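Local coordinates for nitrogenase iron-molybdenum cofactor biosynthesis protein NifB (PDB 7JMA) that probably catalyses the radical SAM-dependent carbide insertion that couples two [4Fe-4S] clusters into the [8Fe-9S-C] precursor of the nitrogenase iron-molybdenum cofactor, at residues L123-D128 against V158-V163; D67-V72 against K107-L112; E212-G217 against K252-F257; G90-L93 against E97-E100; T141-D146 against E151-F156. All blocks are in the same frame, centred on the assembly; numbering follows the deposited sequence.

Contact 1 of 5, residues L123-D128 against V158-V163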
# COMPACT_ATOMS: atom_id res chain seq x y z
N LEU A 123 -5.80 3.89 7.48
CA LEU A 123 -5.94 2.55 8.06
C LEU A 123 -6.46 2.55 9.48
O LEU A 123 -7.31 1.70 9.80
CB LEU A 123 -4.61 1.79 8.01
CG LEU A 123 -4.40 1.03 6.71
CD1 LEU A 123 -3.03 0.35 6.73
CD2 LEU A 123 -5.53 0.01 6.51
N PRO A 124 -5.99 3.40 10.39
CA PRO A 124 -6.58 3.37 11.74
C PRO A 124 -8.08 3.57 11.73
O PRO A 124 -8.80 2.90 12.48
CB PRO A 124 -5.85 4.50 12.47
CG PRO A 124 -4.52 4.57 11.77
CD PRO A 124 -4.88 4.37 10.32
N ASP A 125 -8.58 4.44 10.85
CA ASP A 125 -10.01 4.70 10.81
C ASP A 125 -10.80 3.64 10.04
O ASP A 125 -12.00 3.51 10.27
CB ASP A 125 -10.27 6.07 10.18
CG ASP A 125 -9.44 7.17 10.84
OD1 ASP A 125 -9.63 7.39 12.06
OD2 ASP A 125 -8.62 7.80 10.14
N ARG A 126 -10.15 2.87 9.16
CA ARG A 126 -10.88 1.93 8.32
C ARG A 126 -10.54 0.47 8.58
O ARG A 126 -11.18 -0.41 7.98
CB ARG A 126 -10.64 2.22 6.83
CG ARG A 126 -11.08 3.59 6.42
CD ARG A 126 -12.60 3.72 6.50
NE ARG A 126 -13.08 4.77 5.62
CZ ARG A 126 -14.29 4.80 5.07
NH1 ARG A 126 -15.16 3.82 5.29
NH2 ARG A 126 -14.64 5.81 4.28
N ALA A 127 -9.58 0.18 9.46
CA ALA A 127 -9.13 -1.20 9.62
C ALA A 127 -10.27 -2.12 10.03
O ALA A 127 -10.40 -3.22 9.48
CB ALA A 127 -7.98 -1.26 10.63
N ASP A 128 -11.11 -1.69 10.97
CA ASP A 128 -12.24 -2.52 11.38
C ASP A 128 -13.15 -2.84 10.20
O ASP A 128 -13.59 -3.98 10.03
CB ASP A 128 -13.04 -1.81 12.47
CG ASP A 128 -12.37 -1.87 13.81
OD1 ASP A 128 -12.30 -0.83 14.49
OD2 ASP A 128 -11.92 -2.97 14.19
N VAL A 158 -3.32 14.99 3.22
CA VAL A 158 -4.65 15.51 3.52
C VAL A 158 -5.32 14.51 4.44
O VAL A 158 -5.56 13.37 4.04
CB VAL A 158 -5.48 15.73 2.25
CG1 VAL A 158 -6.84 16.36 2.61
CG2 VAL A 158 -4.70 16.62 1.29
N TYR A 159 -5.61 14.94 5.66
CA TYR A 159 -6.14 14.02 6.67
C TYR A 159 -7.19 14.77 7.48
O TYR A 159 -6.89 15.84 8.03
CB TYR A 159 -5.02 13.49 7.57
CG TYR A 159 -5.51 12.48 8.59
CD1 TYR A 159 -5.31 12.69 9.95
CD2 TYR A 159 -6.16 11.33 8.20
CE1 TYR A 159 -5.77 11.77 10.90
CE2 TYR A 159 -6.61 10.39 9.13
CZ TYR A 159 -6.42 10.64 10.49
OH TYR A 159 -6.87 9.73 11.42
N LYS A 160 -8.40 14.23 7.53
CA LYS A 160 -9.53 14.88 8.19
C LYS A 160 -9.64 16.33 7.72
O LYS A 160 -9.79 17.26 8.52
CB LYS A 160 -9.40 14.76 9.71
CG LYS A 160 -9.13 13.32 10.12
CD LYS A 160 -9.86 12.96 11.39
CE LYS A 160 -9.88 11.44 11.62
NZ LYS A 160 -10.11 11.18 13.08
N ASP A 161 -9.53 16.52 6.41
CA ASP A 161 -9.72 17.82 5.76
C ASP A 161 -8.77 18.90 6.31
O ASP A 161 -9.09 20.09 6.29
CB ASP A 161 -11.17 18.28 5.87
CG ASP A 161 -12.12 17.35 5.13
OD1 ASP A 161 -11.77 16.93 4.00
OD2 ASP A 161 -13.20 17.05 5.67
N LYS A 162 -7.61 18.49 6.79
CA LYS A 162 -6.51 19.40 7.05
C LYS A 162 -5.35 19.02 6.14
O LYS A 162 -5.10 17.83 5.91
CB LYS A 162 -6.06 19.35 8.52
CG LYS A 162 -4.76 20.09 8.79
CD LYS A 162 -4.89 21.12 9.90
CE LYS A 162 -3.53 21.71 10.26
NZ LYS A 162 -3.04 22.68 9.24
N VAL A 163 -4.65 20.01 5.61
CA VAL A 163 -3.48 19.77 4.77
C VAL A 163 -2.24 19.92 5.65
O VAL A 163 -2.01 20.99 6.22
CB VAL A 163 -3.43 20.75 3.58
CG1 VAL A 163 -2.22 20.44 2.70
CG2 VAL A 163 -4.72 20.66 2.77
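The ring of Tyr159 has Asp125 OD2 at its edge, in the ring plane, and the CG methylene of its own neighbour Lys160 over the centre of one face, 3.7 Å above the plane. The carboxylate of Asp125 arrives nearly coplanar with the ring, the two planes 22° apart. Tyr159 OH donates to Asp125 OD2 at 2.9 Å, on the syn lone pair that faces the other oxygen. That oxygen, Asp125 OD1, makes a long salt bridge of 4.0 Å to Lys160 NZ, so the phenol and the ammonium group share one carboxylate. With CG anti to the backbone N (chi1 -177°), the Tyr159 ring extends from the strand toward helix 123-132, while the bent lysine chain runs over the ring before reaching the acid. Replacing Tyr159 by a phenylalanine would probably leave Asp125 OD2 without its hydroxyl donor and only the long lysine bridge to tie the helix to the turn. The tyrosine also touches Val172 and Asn176 of helix 166-186, whereas Asp125 and Lys160 lie at the exposed surface. Lys160 and Asp161 have positive phi, and Tyr159 and Lys162 pair through both backbone bonds, Tyr159 N to Lys162 O at 2.9 Å and Lys162 N to Tyr159 O at 3.0 Å: the signature of a beta hairpin with a two-residue loop, closed by a type I' turn.

Contact 2 of 5, residues D67-V72 against K107-L112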
# COMPACT_ATOMS: atom_id res chain seq x y z
N ASP A 67 -20.17 -1.40 -12.00
CA ASP A 67 -19.50 -1.76 -13.25
C ASP A 67 -18.30 -2.66 -12.99
O ASP A 67 -17.99 -3.54 -13.81
CB ASP A 67 -19.07 -0.50 -14.00
N ALA A 68 -17.61 -2.47 -11.86
CA ALA A 68 -16.48 -3.32 -11.52
C ALA A 68 -16.92 -4.74 -11.19
O ALA A 68 -16.25 -5.70 -11.55
CB ALA A 68 -15.70 -2.71 -10.35
N ILE A 69 -18.06 -4.87 -10.50
CA ILE A 69 -18.63 -6.20 -10.26
C ILE A 69 -18.92 -6.91 -11.58
O ILE A 69 -18.56 -8.09 -11.76
CB ILE A 69 -19.91 -6.09 -9.40
CG1 ILE A 69 -19.59 -5.56 -8.01
CG2 ILE A 69 -20.64 -7.43 -9.35
CD1 ILE A 69 -18.84 -6.55 -7.13
N LYS A 70 -19.58 -6.22 -12.51
CA LYS A 70 -19.90 -6.84 -13.79
C LYS A 70 -18.64 -7.21 -14.55
O LYS A 70 -18.58 -8.25 -15.22
CB LYS A 70 -20.77 -5.89 -14.62
N HIS A 71 -17.61 -6.36 -14.47
CA HIS A 71 -16.32 -6.68 -15.07
C HIS A 71 -15.74 -7.97 -14.50
O HIS A 71 -15.30 -8.85 -15.25
CB HIS A 71 -15.36 -5.50 -14.87
CG HIS A 71 -13.97 -5.75 -15.39
ND1 HIS A 71 -13.67 -5.81 -16.73
CD2 HIS A 71 -12.80 -5.95 -14.73
CE1 HIS A 71 -12.38 -6.04 -16.88
NE2 HIS A 71 -11.83 -6.13 -15.69
N VAL A 72 -15.73 -8.10 -13.17
CA VAL A 72 -15.17 -9.31 -12.56
C VAL A 72 -15.93 -10.55 -13.01
O VAL A 72 -15.34 -11.58 -13.34
CB VAL A 72 -15.15 -9.20 -11.03
CG1 VAL A 72 -14.77 -10.53 -10.41
CG2 VAL A 72 -14.17 -8.12 -10.58
N LYS A 107 -20.91 -10.67 -1.27
CA LYS A 107 -22.06 -11.51 -1.61
C LYS A 107 -21.79 -12.32 -2.87
O LYS A 107 -21.97 -13.54 -2.89
CB LYS A 107 -23.30 -10.63 -1.78
N LYS A 108 -21.33 -11.65 -3.94
CA LYS A 108 -21.23 -12.32 -5.23
C LYS A 108 -20.02 -13.25 -5.32
O LYS A 108 -20.06 -14.22 -6.09
CB LYS A 108 -21.17 -11.28 -6.35
N PHE A 109 -18.97 -13.01 -4.55
CA PHE A 109 -17.69 -13.71 -4.71
C PHE A 109 -17.12 -14.09 -3.35
O PHE A 109 -16.04 -13.62 -2.96
CB PHE A 109 -16.70 -12.86 -5.50
CG PHE A 109 -17.29 -12.25 -6.74
CD1 PHE A 109 -17.73 -13.05 -7.78
CD2 PHE A 109 -17.37 -10.87 -6.88
CE1 PHE A 109 -18.26 -12.49 -8.92
CE2 PHE A 109 -17.90 -10.30 -8.02
CZ PHE A 109 -18.35 -11.11 -9.05
N PRO A 110 -17.79 -14.97 -2.61
CA PRO A 110 -17.26 -15.37 -1.29
C PRO A 110 -15.96 -16.15 -1.39
O PRO A 110 -15.14 -16.07 -0.47
CB PRO A 110 -18.39 -16.23 -0.71
CG PRO A 110 -19.08 -16.79 -1.91
CD PRO A 110 -19.02 -15.72 -2.96
N ASP A 111 -15.76 -16.89 -2.47
CA ASP A 111 -14.61 -17.79 -2.60
C ASP A 111 -13.31 -17.07 -2.92
O ASP A 111 -12.24 -17.63 -2.67
CB ASP A 111 -14.91 -18.82 -3.68
CG ASP A 111 -15.49 -18.20 -4.94
OD1 ASP A 111 -15.09 -18.61 -6.06
OD2 ASP A 111 -16.34 -17.29 -4.82
N LEU A 112 -13.37 -15.85 -3.46
CA LEU A 112 -12.18 -15.19 -3.99
C LEU A 112 -11.40 -14.46 -2.90
O LEU A 112 -11.98 -13.91 -1.96
CB LEU A 112 -12.55 -14.21 -5.11
CG LEU A 112 -13.27 -14.80 -6.33
CD1 LEU A 112 -13.79 -13.69 -7.24
CD2 LEU A 112 -12.37 -15.76 -7.08
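An apolar, partly buried packing contact joins helix 65-76 to the chain just after helix 96-108, with Ile69 and Val72 set against the ring of Phe109. Val72 CG1 lies over one face of that ring in a CH-pi contact, 4.1 Å from the centroid and 21° off the normal. It sits toward the rim, meeting Phe109 CZ at 3.9 Å. Ile69 comes in differently: its CD1 is at the ring edge, near the ring plane, 4.0 Å from Phe109 CE2. The opposite face is covered from within the same segment, where Lys108 CB stands 3.7 Å above the centre, so the ring is sandwiched between the valine methyl and the lysine methylene. Both helices pack beside the parallel sheet of this radical SAM domain, of the TIM-barrel clan, and Val72 reaches strand 83-86 at Ile84, which Leu112 also touches. Phe109 is the first residue to leave helical backbone angles, and its chi1 of -47° sets CG anti to the carbonyl carbon, carrying the ring back toward the neighbouring helix. Beyond the ring, Ile69 also packs on Phe101 and Lys104 of helix 96-108, while Phe109 O accepts a hydrogen bond from Lys114 NZ.

Contact 3 of 5, residues E212-G217 against K252-F257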
# COMPACT_ATOMS: atom_id res chain seq x y z
N GLU A 212 10.93 -2.12 11.80
CA GLU A 212 9.76 -1.47 12.37
C GLU A 212 8.47 -2.15 11.94
O GLU A 212 7.57 -2.37 12.77
CB GLU A 212 9.72 0.01 11.96
CG GLU A 212 8.67 0.80 12.71
CD GLU A 212 8.83 0.71 14.23
OE1 GLU A 212 7.80 0.61 14.93
OE2 GLU A 212 9.99 0.75 14.71
N VAL A 213 8.33 -2.47 10.65
CA VAL A 213 7.06 -3.04 10.23
C VAL A 213 6.95 -4.49 10.71
O VAL A 213 5.84 -4.98 10.94
CB VAL A 213 6.85 -2.92 8.71
CG1 VAL A 213 6.88 -1.43 8.27
CG2 VAL A 213 7.85 -3.78 7.91
N LYS A 214 8.07 -5.18 10.87
CA LYS A 214 8.02 -6.53 11.45
C LYS A 214 7.50 -6.47 12.88
O LYS A 214 6.68 -7.30 13.30
CB LYS A 214 9.39 -7.18 11.40
CG LYS A 214 9.46 -8.52 12.13
CD LYS A 214 9.74 -9.65 11.17
CE LYS A 214 9.68 -11.00 11.88
NZ LYS A 214 8.27 -11.49 11.95
N LYS A 215 7.96 -5.47 13.65
CA LYS A 215 7.49 -5.28 15.02
C LYS A 215 5.98 -5.02 15.07
O LYS A 215 5.32 -5.38 16.05
CB LYS A 215 8.25 -4.13 15.67
CG LYS A 215 7.98 -3.93 17.16
CD LYS A 215 8.66 -2.67 17.69
CE LYS A 215 10.04 -2.46 17.07
NZ LYS A 215 10.85 -1.47 17.84
N ARG A 216 5.43 -4.40 14.03
CA ARG A 216 4.01 -4.03 13.98
C ARG A 216 3.13 -5.15 13.44
O ARG A 216 1.90 -5.03 13.52
CB ARG A 216 3.78 -2.79 13.10
CG ARG A 216 4.63 -1.56 13.45
CD ARG A 216 4.04 -0.74 14.58
NE ARG A 216 4.84 0.45 14.84
CZ ARG A 216 4.34 1.60 15.27
NH1 ARG A 216 3.03 1.71 15.48
NH2 ARG A 216 5.14 2.65 15.48
N GLY A 217 3.71 -6.20 12.88
CA GLY A 217 2.92 -7.33 12.43
C GLY A 217 2.93 -7.62 10.94
O GLY A 217 2.18 -8.49 10.49
N LYS A 252 17.06 -11.06 6.15
CA LYS A 252 17.47 -11.51 7.47
C LYS A 252 16.51 -11.06 8.57
O LYS A 252 16.58 -11.58 9.69
CB LYS A 252 18.89 -11.03 7.78
N ILE A 253 15.62 -10.11 8.25
CA ILE A 253 14.70 -9.54 9.22
C ILE A 253 13.27 -9.99 8.97
O ILE A 253 12.54 -10.29 9.91
CB ILE A 253 14.82 -8.00 9.21
CG1 ILE A 253 16.18 -7.59 9.80
CG2 ILE A 253 13.65 -7.34 9.91
CD1 ILE A 253 16.90 -6.55 8.99
N ILE A 254 12.85 -10.05 7.71
CA ILE A 254 11.46 -10.33 7.35
C ILE A 254 11.48 -10.98 5.97
O ILE A 254 12.36 -10.67 5.16
CB ILE A 254 10.63 -9.04 7.39
CG1 ILE A 254 9.15 -9.27 7.09
CG2 ILE A 254 11.19 -8.04 6.39
CD1 ILE A 254 8.28 -8.08 7.43
N PRO A 255 10.56 -11.90 5.66
CA PRO A 255 10.51 -12.46 4.30
C PRO A 255 10.38 -11.37 3.25
O PRO A 255 9.73 -10.34 3.46
CB PRO A 255 9.26 -13.36 4.34
CG PRO A 255 9.18 -13.79 5.77
CD PRO A 255 9.62 -12.58 6.57
N VAL A 256 10.99 -11.62 2.09
CA VAL A 256 11.03 -10.66 0.99
C VAL A 256 10.37 -11.29 -0.22
O VAL A 256 10.59 -12.47 -0.51
CB VAL A 256 12.47 -10.23 0.66
CG1 VAL A 256 12.50 -9.31 -0.56
CG2 VAL A 256 13.10 -9.53 1.86
N PHE A 257 9.55 -10.51 -0.92
CA PHE A 257 8.93 -11.00 -2.14
C PHE A 257 9.97 -11.18 -3.24
O PHE A 257 10.75 -10.27 -3.53
CB PHE A 257 7.83 -10.05 -2.60
CG PHE A 257 7.19 -10.45 -3.90
CD1 PHE A 257 6.19 -11.41 -3.92
CD2 PHE A 257 7.59 -9.87 -5.09
CE1 PHE A 257 5.60 -11.79 -5.11
CE2 PHE A 257 7.00 -10.24 -6.29
CZ PHE A 257 6.00 -11.20 -6.30
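Behind the meeting of Lys214 with Ile253 and Ile254, the same helix holds Glu212 OE1 by one arginine: Arg216 NE donates at 3.0 Å, nearly straight at 162° and in the guanidinium plane, to the anti lone pair, and NH2 adds a weak second bond. Across the segments Lys214 CD comes as close as 3.1 Å to Ile253 O, an approach and not a bond, and Lys214 CE follows at 3.5 Å. The same CD reaches Ile254 CB at 3.9 Å, the two side chains sliding past each other in opposite directions. Lys214 leaves the helix with CG anti to the backbone N (chi1 174°) and then bends at chi2, which lays its aliphatic part along the 253-254 backbone. Deeper in, Val213 CG2 meets Ile254 CD1 at 4.3 Å, and Ile254 continues onto Ala210 of the same helix and Met221 of strand 220-225. Gly217 closes the helix in a Schellman motif, its positive phi being one that a CB would not tolerate. Helix 206-216 and the loop after helix 240-251 are thus joined by aliphatic packing and by lysine methylenes lying against a backbone carbonyl; no salt bridge spans the segments, and Arg216 carries the charged network on to Glu182 of helix 166-186.

Contact 4 of 5, residues G90-L93 against E97-E100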
# COMPACT_ATOMS: atom_id res chain seq x y z
N GLY A 90 -5.88 6.14 -7.43
CA GLY A 90 -5.49 6.89 -6.25
C GLY A 90 -5.25 5.95 -5.08
O GLY A 90 -4.63 4.89 -5.24
N ASP A 91 -5.72 6.33 -3.91
CA ASP A 91 -5.63 5.45 -2.74
C ASP A 91 -6.96 4.76 -2.50
O ASP A 91 -7.98 5.43 -2.32
CB ASP A 91 -5.25 6.19 -1.46
CG ASP A 91 -4.89 5.20 -0.35
OD1 ASP A 91 -3.77 4.68 -0.38
OD2 ASP A 91 -5.74 4.94 0.52
N ALA A 92 -6.92 3.44 -2.35
CA ALA A 92 -8.17 2.70 -2.18
C ALA A 92 -9.00 3.21 -1.01
O ALA A 92 -10.23 3.28 -1.10
CB ALA A 92 -7.85 1.21 -1.99
N LEU A 93 -8.35 3.55 0.12
CA LEU A 93 -9.12 3.91 1.32
C LEU A 93 -9.78 5.28 1.23
O LEU A 93 -10.69 5.58 2.02
CB LEU A 93 -8.23 3.88 2.56
CG LEU A 93 -7.66 2.53 2.98
CD1 LEU A 93 -6.81 2.68 4.24
CD2 LEU A 93 -8.79 1.50 3.18
N GLU A 97 -16.26 4.33 -3.10
CA GLU A 97 -16.55 3.25 -4.06
C GLU A 97 -15.84 1.96 -3.68
O GLU A 97 -16.38 0.86 -3.88
CB GLU A 97 -16.16 3.67 -5.48
N THR A 98 -14.62 2.06 -3.14
CA THR A 98 -13.89 0.87 -2.71
C THR A 98 -14.71 0.01 -1.76
O THR A 98 -14.79 -1.21 -1.93
CB THR A 98 -12.59 1.30 -2.02
OG1 THR A 98 -11.80 2.05 -2.95
CG2 THR A 98 -11.82 0.08 -1.52
N PHE A 99 -15.31 0.63 -0.75
CA PHE A 99 -16.06 -0.13 0.24
C PHE A 99 -17.39 -0.61 -0.32
O PHE A 99 -17.85 -1.69 0.04
CB PHE A 99 -16.25 0.72 1.50
CG PHE A 99 -14.95 1.23 2.08
CD1 PHE A 99 -14.26 0.47 3.01
CD2 PHE A 99 -14.41 2.43 1.66
CE1 PHE A 99 -13.06 0.93 3.54
CE2 PHE A 99 -13.22 2.89 2.18
CZ PHE A 99 -12.54 2.14 3.11
N GLU A 100 -18.02 0.17 -1.21
CA GLU A 100 -19.23 -0.31 -1.87
C GLU A 100 -18.93 -1.55 -2.71
O GLU A 100 -19.70 -2.51 -2.71
CB GLU A 100 -19.84 0.79 -2.74
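Thr98 OG1 donates to Ala92 O at 2.7 Å, arriving in the carbonyl plane on a lone pair with a C=O...donor angle of 127°. Its methyl, Thr98 CG2, packs 4.2 Å from Ala92 CB, so hydroxyl and methyl both serve the same alanine. Beside this bond, Leu93 O lies at the ring edge of Phe99, in plane, 3.7 Å from CE2, and Leu93 CD2 touches Phe99 CZ at 3.8 Å. The threonine has OG1 anti to its own carbonyl carbon (chi1 -60°), which turns the hydroxyl to the loop. Putting a valine at Thr98 would probably keep much of the packing yet leave buried Ala92 O without this donor. The second shell fixes the loop: Asp91 OD2 accepts from Leu93 N at 3.0 Å in an Asx turn, met from above the carboxylate plane, and is also bonded by Thr118 OG1, while Asp91 OD1 takes Asn119 N. Thus one aspartate ties the short 3-10 turn to the end of strand 113-118. Ala92 and Thr98 both rest on Val86 and Met116 of strands 83-86 and 113-118, and Leu93 and Phe99 both reach Leu130 of helix 123-132, placing this beta-alpha loop between the parallel sheet and the next helix.

Contact 5 of 5, residues T141-D146 against E151-F156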
# COMPACT_ATOMS: atom_id res chain seq x y z
N THR A 141 2.32 0.90 1.55
CA THR A 141 3.56 1.43 1.03
C THR A 141 4.22 2.26 2.12
O THR A 141 3.68 3.29 2.55
CB THR A 141 3.30 2.25 -0.23
OG1 THR A 141 2.81 1.36 -1.24
CG2 THR A 141 4.61 2.88 -0.73
N VAL A 142 5.38 1.80 2.59
CA VAL A 142 6.12 2.43 3.67
C VAL A 142 7.50 2.73 3.14
O VAL A 142 8.30 1.81 2.91
CB VAL A 142 6.22 1.54 4.93
CG1 VAL A 142 7.01 2.31 5.99
CG2 VAL A 142 4.85 1.12 5.46
N ASN A 143 7.80 4.02 2.95
CA ASN A 143 9.06 4.41 2.33
C ASN A 143 10.08 4.96 3.32
O ASN A 143 11.24 5.12 2.95
CB ASN A 143 8.79 5.44 1.23
CG ASN A 143 7.96 4.86 0.10
OD1 ASN A 143 8.27 3.78 -0.39
ND2 ASN A 143 6.90 5.55 -0.29
N ALA A 144 9.67 5.23 4.56
CA ALA A 144 10.60 5.65 5.59
C ALA A 144 9.91 5.51 6.94
O ALA A 144 8.68 5.53 7.04
CB ALA A 144 11.08 7.10 5.39
N VAL A 145 10.72 5.39 7.99
CA VAL A 145 10.25 5.48 9.36
C VAL A 145 10.99 6.55 10.15
O VAL A 145 10.67 6.76 11.32
CB VAL A 145 10.34 4.12 10.07
CG1 VAL A 145 9.47 3.13 9.31
CG2 VAL A 145 11.78 3.63 10.15
N ASP A 146 11.94 7.24 9.54
CA ASP A 146 12.70 8.30 10.18
C ASP A 146 12.31 9.62 9.54
O ASP A 146 12.44 9.76 8.31
CB ASP A 146 14.19 8.01 10.01
CG ASP A 146 15.07 9.24 10.16
OD1 ASP A 146 16.16 9.23 9.55
OD2 ASP A 146 14.71 10.19 10.89
N GLU A 151 10.46 13.28 5.39
CA GLU A 151 10.09 14.63 5.00
C GLU A 151 10.57 14.97 3.59
O GLU A 151 10.05 15.91 2.98
CB GLU A 151 10.66 15.63 6.00
CG GLU A 151 12.16 15.81 5.89
CD GLU A 151 12.74 16.59 7.05
OE1 GLU A 151 11.98 16.95 7.97
OE2 GLU A 151 13.96 16.85 7.03
N LYS A 152 11.54 14.23 3.07
CA LYS A 152 12.04 14.45 1.72
C LYS A 152 11.29 13.63 0.67
O LYS A 152 11.52 13.81 -0.53
CB LYS A 152 13.54 14.13 1.66
CG LYS A 152 14.37 14.96 2.64
CD LYS A 152 15.85 14.62 2.56
N ILE A 153 10.38 12.76 1.10
CA ILE A 153 9.64 11.89 0.21
C ILE A 153 8.21 12.37 -0.01
O ILE A 153 7.66 12.17 -1.10
CB ILE A 153 9.66 10.45 0.78
CG1 ILE A 153 11.09 9.90 0.79
CG2 ILE A 153 8.73 9.52 -0.00
CD1 ILE A 153 11.25 8.58 1.57
N TYR A 154 7.58 13.01 0.98
CA TYR A 154 6.19 13.42 0.88
C TYR A 154 6.11 14.94 0.94
O TYR A 154 6.73 15.56 1.81
CB TYR A 154 5.36 12.80 1.99
CG TYR A 154 5.41 11.30 1.95
CD1 TYR A 154 6.32 10.61 2.72
CD2 TYR A 154 4.56 10.57 1.12
CE1 TYR A 154 6.40 9.23 2.70
CE2 TYR A 154 4.62 9.17 1.09
CZ TYR A 154 5.55 8.51 1.88
OH TYR A 154 5.65 7.14 1.87
N SER A 155 5.34 15.52 0.03
CA SER A 155 5.22 16.97 0.07
C SER A 155 4.04 17.43 0.91
O SER A 155 4.17 18.40 1.67
CB SER A 155 5.14 17.54 -1.35
OG SER A 155 4.04 16.99 -2.05
N PHE A 156 2.90 16.75 0.83
CA PHE A 156 1.80 17.07 1.73
C PHE A 156 0.89 15.86 1.90
O PHE A 156 0.95 14.88 1.15
CB PHE A 156 1.01 18.30 1.23
CG PHE A 156 0.25 18.10 -0.06
CD1 PHE A 156 0.82 18.49 -1.26
CD2 PHE A 156 -1.03 17.54 -0.07
CE1 PHE A 156 0.13 18.33 -2.46
CE2 PHE A 156 -1.72 17.37 -1.26
CZ PHE A 156 -1.13 17.78 -2.46
O HOH W 1 3.42 5.94 1.37
O HOH W 2 6.32 6.02 4.40
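Asn143 CB meets Ile153 CD1 at 4.0 Å and Tyr154 OH at 3.6 Å. CG, anti to the carbonyl carbon (chi1 -64°), carries the amide past the phenol, the two side chains crossing at about a right angle. ND2 donates to Tyr154 OH at 3.0 Å, a bent bond of 138° with the oxygen tilted 28° from the amide plane. The other tip atom, OD1, accepts from the backbone N of Val196 on strand 190-197, which fixes which way round the amide sits. Tyr154 OH has two further partners: water 1 at 2.6 Å, which donates to Thr141 O, and water 2 at 2.8 Å, which accepts from Asn143 N. Alongside, Ile153 CD1 packs on Ala144 CB at 4.1 Å, and Ile153 CG2 lies 3.6 Å above one face of the Tyr154 ring, toward its rim. Ile153 and Tyr154 also touch Cys42, a ligand of the second [4Fe-4S] cluster, which is not bound to this chain; Cys38, Cys42 and Cys45, the CX3CX2C motif of radical SAM enzymes, are the ligands of that cluster. The buried phenol oxygen is thus held by one amide and two waters, a small polar network that links the loop after strand 137-141 to the chain backing the cluster cysteines, with aliphatic packing beside it.

Contacts 1, 2, 4 and 5 lie within about 12 Å of a cluster cysteine, side chain to side chain; contact 3 lies farther away, its centre 32 Å from that of contact 2. Contact 4 touches contact 1: Leu123 N lies 3.6 Å from Leu93 CD1, and Arg126 makes a cation-pi contact with Phe99. Contact 5, nested in the loop closed by contact 1, shares strand 154-159 with it; Val163 CG1 meets Phe156 CB at 4.1 Å. Glu212 CB and Val145 CG1, 4.1 Å apart, join contacts 3 and 5. Contacts 2 and 4 share helix 96-108. Ile153 lies about 4 Å from Cys42 and Leu93 about 10 Å from Cys38, ligands of the second [4Fe-4S] cluster, absent from this chain.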